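PDB 4J35: phosphotriesterase, putative from Deinococcus radiodurans, which probably hydrolyses lactones as a metal-dependent enzyme of the phosphotriesterase family, here engineered toward organophosphate hydrolysis, with cobalt ions in its active site. Local coordinates for residues A[43-48]-A[266-271]; A[95-100]-A[174-179]; A[299-302]-A[306-309]. The protein carries 7 engineered substitutions. One frame throughout, in Å; residues are numbered along the deposited sequence.

Contact 1: residues A[43-48]-A[266-271]; sequences AAALAS and IWHWLG
In the TIM barrel of this phosphotriesterase-family enzyme, A45 on helix 42-58 meets H268 at the corner of strand 266-269, which lies beside strand 17-26 in the barrel. The helix precedes strand 61-66, whereas 266-271 comes more than two hundred residues later, so the contact joins early and late parts of the barrel. Its centre is a CH-pi contact: the CB methyl of A45 sits 3.6 Å from the centroid of the H268 imidazole, only 5° off the ring normal. The methyl is therefore almost squarely over the middle of the face, with H268 NE2 and H268 CE1 each 3.7 Å from A45 CB. The backbone of the helix shares in the packing, since A45 CA lies 3.7 Å from H268 ND1. H268 reaches out with CG anti to its backbone N (chi1 176°) and its ring plane turned roughly perpendicular to the CA-CB-CG plane (chi2 88°), which presents the flat of the imidazole to the helix. One turn further along, S48 and W267 meet through water: S48 OG and W267 O are 4.0 Å apart, and a single water bridges them, 2.7 Å from S48 OG and 2.7 Å from W267 O. Beyond this pair the W267 indole packs on T52 and L56 of the same helix and comes within about 6 Å of the H23 side chain, a metal ligand, while H268 also touches C49 and I25. No direct hydrogen bond joins the two segments: the H268 side of the contact is nonpolar, a methyl packed on an aromatic face, and the water supplies a polar link, donating to the W267 carbonyl across a gap too wide for a direct bond from S48 OG.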
loop_
_atom_site.group_PDB
_atom_site.type_symbol
_atom_site.label_atom_id
_atom_site.label_comp_id
_atom_site.label_asym_id
_atom_site.label_seq_id
_atom_site.Cartn_x
_atom_site.Cartn_y
_atom_site.Cartn_z
ATOM N N ALA A 43 23.318 7.611 2.514
ATOM C CA ALA A 43 24.150 6.415 2.451
ATOM C C ALA A 43 23.612 5.337 3.377
ATOM O O ALA A 43 23.568 4.180 3.009
ATOM C CB ALA A 43 25.631 6.739 2.821
ATOM N N ALA A 44 23.242 5.720 4.595
ATOM C CA ALA A 44 22.736 4.769 5.580
ATOM C C ALA A 44 21.401 4.158 5.127
ATOM O O ALA A 44 21.149 2.971 5.337
ATOM C CB ALA A 44 22.557 5.460 6.931
ATOM N N ALA A 45 20.551 4.978 4.512
ATOM C CA ALA A 45 19.257 4.503 4.028
ATOM C C ALA A 45 19.441 3.536 2.863
ATOM O O ALA A 45 18.790 2.490 2.782
ATOM C CB ALA A 45 18.383 5.688 3.602
ATOM N N LEU A 46 20.283 3.921 1.917
ATOM C CA LEU A 46 20.550 3.072 0.760
ATOM C C LEU A 46 21.079 1.721 1.192
ATOM O O LEU A 46 20.667 0.689 0.668
ATOM C CB LEU A 46 21.557 3.730 -0.187
ATOM C CG LEU A 46 21.807 2.955 -1.491
ATOM C CD1 LEU A 46 20.546 2.865 -2.309
ATOM C CD2 LEU A 46 22.907 3.599 -2.316
ATOM N N ALA A 47 22.006 1.720 2.143
ATOM C CA ALA A 47 22.564 0.468 2.626
ATOM C C ALA A 47 21.496 -0.399 3.271
ATOM O O ALA A 47 21.390 -1.591 2.981
ATOM C CB ALA A 47 23.713 0.739 3.616
ATOM N N SER A 48 20.702 0.194 4.153
ATOM C CA SER A 48 19.704 -0.564 4.888
ATOM C C SER A 48 18.616 -1.117 3.952
ATOM O O SER A 48 18.233 -2.283 4.051
ATOM C CB SER A 48 19.084 0.334 5.953
ATOM O OG SER A 48 18.196 -0.398 6.773
ATOM N N ILE A 266 8.009 -0.269 7.362
ATOM C CA ILE A 266 8.749 0.918 6.970
ATOM C C ILE A 266 10.223 0.506 7.047
ATOM O O ILE A 266 10.696 0.158 8.127
ATOM C CB ILE A 266 8.475 2.083 7.938
ATOM C CG1 ILE A 266 7.055 2.642 7.738
ATOM C CG2 ILE A 266 9.527 3.171 7.786
ATOM C CD1 ILE A 266 6.658 3.558 8.908
ATOM N N TRP A 267 10.943 0.507 5.935
ATOM C CA TRP A 267 12.314 -0.021 5.989
ATOM C C TRP A 267 13.295 0.994 6.493
ATOM O O TRP A 267 14.361 0.639 7.007
ATOM C CB TRP A 267 12.803 -0.500 4.638
ATOM C CG TRP A 267 11.855 -1.431 3.948
ATOM C CD1 TRP A 267 10.657 -1.921 4.414
ATOM C CD2 TRP A 267 12.030 -1.963 2.643
ATOM N NE1 TRP A 267 10.076 -2.738 3.450
ATOM C CE2 TRP A 267 10.899 -2.767 2.355
ATOM C CE3 TRP A 267 13.043 -1.846 1.682
ATOM C CZ2 TRP A 267 10.760 -3.448 1.149
ATOM C CZ3 TRP A 267 12.894 -2.520 0.479
ATOM C CH2 TRP A 267 11.758 -3.305 0.223
ATOM N N HIS A 268 12.969 2.265 6.331
ATOM C CA HIS A 268 13.837 3.327 6.851
ATOM C C HIS A 268 12.994 4.526 7.201
ATOM O O HIS A 268 12.272 5.043 6.383
ATOM C CB HIS A 268 14.862 3.740 5.811
ATOM C CG HIS A 268 15.727 4.885 6.236
ATOM N ND1 HIS A 268 16.897 4.705 6.933
ATOM C CD2 HIS A 268 15.593 6.219 6.059
ATOM C CE1 HIS A 268 17.458 5.882 7.161
ATOM N NE2 HIS A 268 16.689 6.816 6.637
ATOM N N TRP A 269 13.083 4.965 8.437
ATOM C CA TRP A 269 12.213 6.031 8.889
ATOM C C TRP A 269 12.832 7.428 8.664
ATOM O O TRP A 269 14.029 7.644 8.903
ATOM C CB TRP A 269 11.887 5.717 10.344
ATOM C CG TRP A 269 11.458 6.805 11.231
ATOM C CD1 TRP A 269 12.266 7.646 11.980
ATOM C CD2 TRP A 269 10.113 7.126 11.579
ATOM N NE1 TRP A 269 11.491 8.492 12.736
ATOM C CE2 TRP A 269 10.168 8.201 12.512
ATOM C CE3 TRP A 269 8.864 6.623 11.180
ATOM C CZ2 TRP A 269 9.022 8.780 13.046
ATOM C CZ3 TRP A 269 7.726 7.203 11.704
ATOM C CH2 TRP A 269 7.812 8.278 12.633
ATOM N N LEU A 270 12.026 8.364 8.182
ATOM C CA LEU A 270 12.487 9.749 7.977
ATOM C C LEU A 270 12.280 10.604 9.225
ATOM O O LEU A 270 11.322 10.419 9.975
ATOM C CB LEU A 270 11.798 10.388 6.751
ATOM C CG LEU A 270 11.954 9.543 5.478
ATOM C CD1 LEU A 270 11.092 10.114 4.343
ATOM C CD2 LEU A 270 13.424 9.448 5.046
ATOM N N GLY A 271 13.194 11.543 9.440
ATOM C CA GLY A 271 13.176 12.344 10.647
ATOM C C GLY A 271 14.222 11.819 11.598
ATOM O O GLY A 271 15.069 11.011 11.206
HETATM O O HOH W 1 16.712 1.345 8.139
#

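Contact 2: residues A[95-100]-A[174-179]; sequences GFFYEG and ITHTQD. Engineered in segment 95-100: F97 (natural residue Tyr). Engineered in segment 174-179: D179 (natural residue Glu). With CO (cobalt (II) ion), chain B.
Q178 OE1 accepts a 2.8 Å hydrogen bond from H176 NE2 and at the same time lies over a face of the Y98 ring, 3.3 Å from Y98 CZ. This is the active-site mouth of the TIM barrel: 95-100 and 174-179 are loops following strands 89-91 and 173-174, and H176 is a metal ligand. The bond runs in the plane of the imidazole, with an N-H...O angle of 154°. ND1, on the other side of the ring, binds cobalt, and NE2 donates to the amide. H204 binds the same ion. Q178, bonded to H176 but not to the metal, is a second-shell residue, and its in-plane bond together with the metal bond would restrain the ring's rotation. The Q178 chain, bent at chi2, brings its amide back toward H176 and across Y98, with the amide and phenol planes 21° apart. F97, an engineered residue, comes edge-to-face against H176: its edge points at the imidazole face, the planes 69° apart. Y98 lies nearly parallel to H176 but slid aside, so the two rings barely overlap. F97 and Y98 also meet, Y98 CD1 lying over a face of F97, which completes an aromatic cluster beside the ion. Within it F97 CE1 stands 3.7 Å from H176 ND1, the nitrogen that binds cobalt at 2.1 Å.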
loop_
_atom_site.group_PDB
_atom_site.type_symbol
_atom_site.label_atom_id
_atom_site.label_comp_id
_atom_site.label_asym_id
_atom_site.label_seq_id
_atom_site.Cartn_x
_atom_site.Cartn_y
_atom_site.Cartn_z
ATOM N N GLY A 95 -0.561 10.036 -4.823
ATOM C CA GLY A 95 -1.708 10.261 -3.969
ATOM C C GLY A 95 -1.347 11.042 -2.735
ATOM O O GLY A 95 -0.162 11.326 -2.492
ATOM N N PHE A 96 -2.357 11.403 -1.949
ATOM C CA PHE A 96 -2.109 12.102 -0.675
ATOM C C PHE A 96 -2.762 11.335 0.463
ATOM O O PHE A 96 -3.683 10.562 0.228
ATOM C CB PHE A 96 -2.752 13.475 -0.702
ATOM C CG PHE A 96 -1.863 14.585 -1.180
ATOM C CD1 PHE A 96 -1.331 14.584 -2.451
ATOM C CD2 PHE A 96 -1.633 15.670 -0.383
ATOM C CE1 PHE A 96 -0.569 15.642 -2.915
ATOM C CE2 PHE A 96 -0.872 16.752 -0.838
ATOM C CZ PHE A 96 -0.329 16.723 -2.108
ATOM N N PHE A 97 -2.335 11.589 1.695
ATOM C CA PHE A 97 -2.788 10.793 2.846
ATOM C C PHE A 97 -4.109 11.311 3.451
ATOM O O PHE A 97 -4.502 12.445 3.189
ATOM C CB PHE A 97 -1.659 10.805 3.884
ATOM C CG PHE A 97 -1.669 9.669 4.844
ATOM C CD1 PHE A 97 -1.787 8.349 4.405
ATOM C CD2 PHE A 97 -1.436 9.904 6.195
ATOM C CE1 PHE A 97 -1.731 7.282 5.311
ATOM C CE2 PHE A 97 -1.365 8.837 7.109
ATOM C CZ PHE A 97 -1.517 7.527 6.665
ATOM N N TYR A 98 -4.776 10.483 4.267
ATOM C CA TYR A 98 -6.105 10.816 4.844
ATOM C C TYR A 98 -6.121 12.166 5.587
ATOM O O TYR A 98 -5.116 12.592 6.124
ATOM C CB TYR A 98 -6.640 9.670 5.737
ATOM C CG TYR A 98 -5.984 9.476 7.100
ATOM C CD1 TYR A 98 -4.674 9.006 7.221
ATOM C CD2 TYR A 98 -6.698 9.734 8.276
ATOM C CE1 TYR A 98 -4.095 8.823 8.471
ATOM C CE2 TYR A 98 -6.126 9.554 9.523
ATOM C CZ TYR A 98 -4.826 9.103 9.618
ATOM O OH TYR A 98 -4.258 8.919 10.867
ATOM N N GLU A 99 -7.261 12.848 5.594
ATOM C CA GLU A 99 -7.273 14.247 6.023
ATOM C C GLU A 99 -8.435 14.670 6.941
ATOM O O GLU A 99 -9.266 15.493 6.535
ATOM C CB GLU A 99 -7.240 15.141 4.809
ATOM N N GLY A 100 -8.487 14.162 8.178
ATOM C CA GLY A 100 -7.526 13.210 8.715
ATOM C C GLY A 100 -6.103 13.715 8.651
ATOM O O GLY A 100 -5.877 14.829 8.186
ATOM N N ILE A 174 -4.756 1.472 -4.917
ATOM C CA ILE A 174 -4.694 0.831 -3.616
ATOM C C ILE A 174 -5.143 1.818 -2.552
ATOM O O ILE A 174 -5.052 3.019 -2.737
ATOM C CB ILE A 174 -3.262 0.292 -3.287
ATOM C CG1 ILE A 174 -2.253 1.419 -3.206
ATOM C CG2 ILE A 174 -2.857 -0.740 -4.364
ATOM C CD1 ILE A 174 -0.844 0.874 -2.836
ATOM N N THR A 175 -5.683 1.323 -1.453
ATOM C CA THR A 175 -6.160 2.252 -0.451
ATOM C C THR A 175 -5.659 1.994 0.967
ATOM O O THR A 175 -5.094 0.944 1.287
ATOM C CB THR A 175 -7.688 2.319 -0.371
ATOM O OG1 THR A 175 -8.187 1.214 0.383
ATOM C CG2 THR A 175 -8.294 2.301 -1.762
ATOM N N HIS A 176 -5.865 3.031 1.783
ATOM C CA HIS A 176 -5.707 2.986 3.217
ATOM C C HIS A 176 -7.094 3.113 3.852
ATOM O O HIS A 176 -7.859 4.000 3.478
ATOM C CB HIS A 176 -4.824 4.183 3.646
ATOM C CG HIS A 176 -4.840 4.498 5.123
ATOM N ND1 HIS A 176 -3.769 4.284 5.951
ATOM C CD2 HIS A 176 -5.780 5.116 5.887
ATOM C CE1 HIS A 176 -4.058 4.701 7.175
ATOM N NE2 HIS A 176 -5.271 5.205 7.162
ATOM N N THR A 177 -7.416 2.221 4.777
ATOM C CA THR A 177 -8.581 2.386 5.636
ATOM C C THR A 177 -8.088 2.617 7.057
ATOM O O THR A 177 -7.086 2.038 7.485
ATOM C CB THR A 177 -9.558 1.165 5.609
ATOM O OG1 THR A 177 -8.870 -0.040 5.979
ATOM C CG2 THR A 177 -10.160 0.975 4.218
ATOM N N GLN A 178 -8.793 3.465 7.791
ATOM C CA GLN A 178 -8.379 3.847 9.135
ATOM C C GLN A 178 -9.152 3.021 10.175
ATOM O O GLN A 178 -10.379 2.974 10.154
ATOM C CB GLN A 178 -8.623 5.344 9.311
ATOM C CG GLN A 178 -8.189 5.942 10.630
ATOM C CD GLN A 178 -6.678 5.976 10.790
ATOM O OE1 GLN A 178 -5.936 6.018 9.805
ATOM N NE2 GLN A 178 -6.216 5.953 12.030
ATOM N N ASP A 179 -8.424 2.369 11.072
ATOM C CA ASP A 179 -9.011 1.564 12.149
ATOM C C ASP A 179 -10.146 0.618 11.691
ATOM O O ASP A 179 -11.178 0.521 12.342
ATOM C CB ASP A 179 -9.479 2.473 13.305
ATOM C CG ASP A 179 -10.073 1.690 14.475
ATOM O OD1 ASP A 179 -9.313 1.066 15.262
ATOM O OD2 ASP A 179 -11.317 1.714 14.618
HETATM CO CO CO B . -2.079 3.077 5.414
#

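Contact 3: residues A[299-302]-A[306-309]; sequences DLRR and TEEQ
R301 and E307 cross at about a right angle, and their flat groups are turned steeply against each other, the guanidinium and carboxylate planes 71° apart. The salt bridge rests on a single hydrogen bond, not a paired two-bond contact. R301 NE donates to E307 OE2 at 2.8 Å with an N-H...O angle of 159°, and the oxygen lies near the guanidinium plane, at its edge, while NE approaches from above the carboxylate plane. Bends at chi2 and chi3 fold the R301 chain round so that the guanidinium lies against the start of the next helix: R301 NH1 is 3.8 Å from T306 CA, and E307 N lies over one face. R301 NH1 also bonds to the carbonyl of I305, so the arginine ties the linker as well as the helix. T306 is the N-cap: its OG1 accepts from Q309 N at 3.0 Å, and T306 N donates in return to Q309 OE1, also at 3.0 Å, in the carbonyl plane. On the preceding helix R302 NH2 grips D299 OD1 at 2.8 Å. Reciprocal bonds between T306 and Q309 make a capping box, here at the N-terminus of helix 307-322, just after the short turn from helix 291-303, on the protein surface.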
loop_
_atom_site.group_PDB
_atom_site.type_symbol
_atom_site.label_atom_id
_atom_site.label_comp_id
_atom_site.label_asym_id
_atom_site.label_seq_id
_atom_site.Cartn_x
_atom_site.Cartn_y
_atom_site.Cartn_z
ATOM N N ASP A 299 2.566 -21.040 7.936
ATOM C CA ASP A 299 1.528 -21.284 8.915
ATOM C C ASP A 299 0.179 -21.542 8.157
ATOM O O ASP A 299 -0.586 -22.388 8.557
ATOM C CB ASP A 299 1.398 -20.128 9.883
ATOM C CG ASP A 299 0.454 -20.440 11.006
ATOM O OD1 ASP A 299 0.773 -21.338 11.803
ATOM O OD2 ASP A 299 -0.613 -19.809 11.082
ATOM N N LEU A 300 -0.050 -20.856 7.051
ATOM C CA LEU A 300 -1.280 -21.117 6.268
ATOM C C LEU A 300 -1.251 -22.544 5.686
ATOM O O LEU A 300 -2.240 -23.266 5.762
ATOM C CB LEU A 300 -1.435 -20.095 5.151
ATOM C CG LEU A 300 -1.711 -18.667 5.619
ATOM C CD1 LEU A 300 -1.656 -17.723 4.434
ATOM C CD2 LEU A 300 -3.072 -18.587 6.322
ATOM N N ARG A 301 -0.112 -22.945 5.119
ATOM C CA ARG A 301 0.056 -24.309 4.624
ATOM C C ARG A 301 -0.196 -25.333 5.735
ATOM O O ARG A 301 -0.921 -26.326 5.532
ATOM C CB ARG A 301 1.447 -24.492 4.010
ATOM C CG ARG A 301 1.620 -23.699 2.727
ATOM C CD ARG A 301 0.768 -24.320 1.600
ATOM N NE ARG A 301 1.259 -25.656 1.242
ATOM C CZ ARG A 301 0.629 -26.816 1.417
ATOM N NH1 ARG A 301 -0.578 -26.893 1.959
ATOM N NH2 ARG A 301 1.250 -27.931 1.049
ATOM N N ARG A 302 0.412 -25.106 6.899
ATOM C CA ARG A 302 0.126 -25.942 8.057
ATOM C C ARG A 302 -1.378 -26.047 8.319
ATOM O O ARG A 302 -1.865 -27.093 8.740
ATOM C CB ARG A 302 0.761 -25.417 9.309
ATOM C CG ARG A 302 0.672 -26.401 10.464
ATOM C CD ARG A 302 1.215 -25.816 11.801
ATOM N NE ARG A 302 0.586 -24.524 12.121
ATOM C CZ ARG A 302 -0.706 -24.363 12.437
ATOM N NH1 ARG A 302 -1.524 -25.408 12.497
ATOM N NH2 ARG A 302 -1.192 -23.151 12.695
ATOM N N THR A 306 -3.823 -24.396 0.569
ATOM C CA THR A 306 -3.067 -25.172 -0.418
ATOM C C THR A 306 -1.981 -24.342 -1.106
ATOM O O THR A 306 -1.997 -23.100 -1.086
ATOM C CB THR A 306 -3.958 -25.726 -1.543
ATOM O OG1 THR A 306 -4.256 -24.660 -2.441
ATOM C CG2 THR A 306 -5.254 -26.354 -1.005
ATOM N N GLU A 307 -1.018 -25.020 -1.725
ATOM C CA GLU A 307 0.005 -24.286 -2.440
ATOM C C GLU A 307 -0.615 -23.442 -3.533
ATOM O O GLU A 307 -0.159 -22.337 -3.769
ATOM C CB GLU A 307 1.093 -25.177 -3.024
ATOM C CG GLU A 307 1.944 -25.832 -1.980
ATOM C CD GLU A 307 2.765 -24.829 -1.159
ATOM O OE1 GLU A 307 2.621 -23.598 -1.376
ATOM O OE2 GLU A 307 3.562 -25.278 -0.294
ATOM N N GLU A 308 -1.631 -23.970 -4.215
ATOM C CA GLU A 308 -2.289 -23.220 -5.265
ATOM C C GLU A 308 -2.888 -21.916 -4.747
ATOM O O GLU A 308 -2.798 -20.905 -5.419
ATOM C CB GLU A 308 -3.381 -24.076 -5.924
ATOM C CG GLU A 308 -4.169 -23.326 -6.996
ATOM C CD GLU A 308 -5.174 -24.215 -7.712
ATOM O OE1 GLU A 308 -5.051 -25.458 -7.614
ATOM O OE2 GLU A 308 -6.085 -23.668 -8.370
ATOM N N GLN A 309 -3.497 -21.954 -3.562
ATOM C CA GLN A 309 -4.109 -20.782 -2.964
ATOM C C GLN A 309 -3.069 -19.763 -2.560
ATOM O O GLN A 309 -3.258 -18.578 -2.678
ATOM C CB GLN A 309 -4.936 -21.170 -1.732
ATOM C CG GLN A 309 -6.242 -21.908 -2.090
ATOM C CD GLN A 309 -6.998 -22.357 -0.857
ATOM O OE1 GLN A 309 -6.459 -23.057 -0.017
ATOM N NE2 GLN A 309 -8.252 -21.936 -0.737
#

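How the contacts relate
The centre of contact 2 lies nearest the centre of the chain, about 10 Å away, against about 18 Å for contact 1 and about 23 Å for contact 3. Contacts 1 and 2 are partly buried and involve strands of the barrel or the loops after them, and contact 2 is nested within the chain loop closed by contact 1; their nearest atoms are still about 9 Å apart. No helix or strand is shared among the three. Aromatic rings carry both inner contacts, one beside a metal ion and the other against a helix methyl with a water alongside. Contact 3, on the opposite side of the chain's centre from contact 2, joins successive helices at the surface through charge and helix capping.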